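Local atomic coordinates of acetyl-CoA C-acetyltransferase (Syntrophomonas wolfei subsp. wolfei, PDB entry 7N7Z), a protein that probably catalyses the reversible transfer of an acetyl group between two acetyl-CoA molecules, giving acetoacetyl-CoA and free CoA. Residues B[233-238]-B[244-249]. Residues are numbered along the deposited sequence; the frame is centred on the assembly and turned at random.
Sequences AKLPPA and VVTAAN
An ST motif at Thr246 turns the chain where 235-238 passes 244-249, in the long loop of the thiolase N-terminal domain between helix 229-232 and strand 254-264. One backbone bond joins the two segments: Ala238 N gives its hydrogen to Val245 O, 3.0 Å away and nearly straight at 169°, within the carbonyl plane. Pro237 CA adds a CH...O contact to the same oxygen at 3.6 Å. Thr246 splits its two branches: CG2, anti to the carbonyl carbon, rests 3.8 Å from Pro236 O, while OG1, at chi1 76°, accepts from the backbone N of Ala248 and of Asn249. Asn249 closes the turn from its other end, ND2 reaching Val244 O at 2.8 Å. A valine at Thr246 would probably leave the amides of Ala248 and Asn249 without this acceptor and the turn less firmly fixed. Leu235 CD1 presses on Ala248 CB, a tight 3.3 Å. Around this, Glu166 of helix 161-172 accepts from Val245 N, whereas helix 176-196 supplies Arg176 to Leu235 O and His187 to Ala248 O, tying the loop to both helices.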
loop_
_atom_site.group_PDB
_atom_site.type_symbol
_atom_site.label_atom_id
_atom_site.label_comp_id
_atom_site.label_asym_id
_atom_site.label_seq_id
_atom_site.Cartn_x
_atom_site.Cartn_y
_atom_site.Cartn_z
ATOM N N ALA B 233 -34.523 -13.358 -13.406
ATOM C CA ALA B 233 -34.016 -14.665 -13.801
ATOM C C ALA B 233 -32.814 -14.585 -14.731
ATOM O O ALA B 233 -32.171 -15.612 -14.974
ATOM C CB ALA B 233 -35.127 -15.471 -14.478
ATOM N N LYS B 234 -32.493 -13.402 -15.254
ATOM C CA LYS B 234 -31.401 -13.249 -16.205
ATOM C C LYS B 234 -30.052 -13.012 -15.538
ATOM O O LYS B 234 -29.023 -13.091 -16.219
ATOM C CB LYS B 234 -31.699 -12.090 -17.162
ATOM N N LEU B 235 -30.026 -12.728 -14.236
ATOM C CA LEU B 235 -28.765 -12.433 -13.570
ATOM C C LEU B 235 -28.053 -13.729 -13.184
ATOM O O LEU B 235 -28.705 -14.714 -12.826
ATOM C CB LEU B 235 -29.006 -11.585 -12.326
ATOM C CG LEU B 235 -29.293 -10.107 -12.592
ATOM C CD1 LEU B 235 -30.172 -9.533 -11.496
ATOM C CD2 LEU B 235 -27.995 -9.322 -12.708
ATOM N N PRO B 236 -26.724 -13.760 -13.248
ATOM C CA PRO B 236 -25.992 -14.971 -12.865
ATOM C C PRO B 236 -25.825 -15.055 -11.359
ATOM O O PRO B 236 -25.995 -14.052 -10.649
ATOM C CB PRO B 236 -24.638 -14.800 -13.568
ATOM C CG PRO B 236 -24.450 -13.323 -13.645
ATOM C CD PRO B 236 -25.826 -12.714 -13.775
ATOM N N PRO B 237 -25.497 -16.233 -10.830
ATOM C CA PRO B 237 -25.191 -16.331 -9.397
ATOM C C PRO B 237 -24.009 -15.446 -9.032
ATOM O O PRO B 237 -23.028 -15.349 -9.773
ATOM C CB PRO B 237 -24.874 -17.819 -9.199
ATOM C CG PRO B 237 -25.538 -18.510 -10.348
ATOM C CD PRO B 237 -25.453 -17.548 -11.495
ATOM N N ALA B 238 -24.108 -14.799 -7.871
ATOM C CA ALA B 238 -23.131 -13.796 -7.470
ATOM C C ALA B 238 -22.042 -14.327 -6.549
ATOM O O ALA B 238 -20.972 -13.714 -6.473
ATOM C CB ALA B 238 -23.838 -12.625 -6.775
ATOM N N VAL B 244 -28.411 -19.715 -5.689
ATOM C CA VAL B 244 -29.667 -18.986 -5.850
ATOM C C VAL B 244 -29.544 -17.505 -5.538
ATOM O O VAL B 244 -30.481 -16.746 -5.816
ATOM C CB VAL B 244 -30.772 -19.584 -4.957
ATOM C CG1 VAL B 244 -30.985 -21.054 -5.287
ATOM C CG2 VAL B 244 -30.433 -19.407 -3.478
ATOM N N VAL B 245 -28.424 -17.067 -4.971
ATOM C CA VAL B 245 -28.250 -15.678 -4.567
ATOM C C VAL B 245 -27.663 -14.888 -5.728
ATOM O O VAL B 245 -26.637 -15.273 -6.302
ATOM C CB VAL B 245 -27.352 -15.573 -3.322
ATOM C CG1 VAL B 245 -27.062 -14.114 -3.002
ATOM C CG2 VAL B 245 -28.006 -16.264 -2.135
ATOM N N THR B 246 -28.313 -13.780 -6.071
ATOM C CA THR B 246 -27.862 -12.870 -7.110
ATOM C C THR B 246 -27.733 -11.467 -6.531
ATOM O O THR B 246 -28.116 -11.200 -5.389
ATOM C CB THR B 246 -28.830 -12.859 -8.302
ATOM O OG1 THR B 246 -30.005 -12.110 -7.965
ATOM C CG2 THR B 246 -29.227 -14.273 -8.684
ATOM N N ALA B 247 -27.180 -10.562 -7.341
ATOM C CA ALA B 247 -27.057 -9.174 -6.914
ATOM C C ALA B 247 -28.421 -8.525 -6.724
ATOM O O ALA B 247 -28.555 -7.581 -5.935
ATOM C CB ALA B 247 -26.232 -8.385 -7.930
ATOM N N ALA B 248 -29.444 -9.015 -7.425
ATOM C CA ALA B 248 -30.760 -8.395 -7.351
ATOM C C ALA B 248 -31.568 -8.911 -6.166
ATOM O O ALA B 248 -32.300 -8.142 -5.535
ATOM C CB ALA B 248 -31.526 -8.628 -8.655
ATOM N N ASN B 249 -31.450 -10.199 -5.847
ATOM C CA ASN B 249 -32.148 -10.771 -4.704
ATOM C C ASN B 249 -31.307 -10.750 -3.434
ATOM O O ASN B 249 -31.727 -11.315 -2.419
ATOM C CB ASN B 249 -32.597 -12.204 -5.015
ATOM C CG ASN B 249 -31.437 -13.144 -5.280
ATOM O OD1 ASN B 249 -30.309 -12.901 -4.850
ATOM N ND2 ASN B 249 -31.712 -14.232 -5.989
#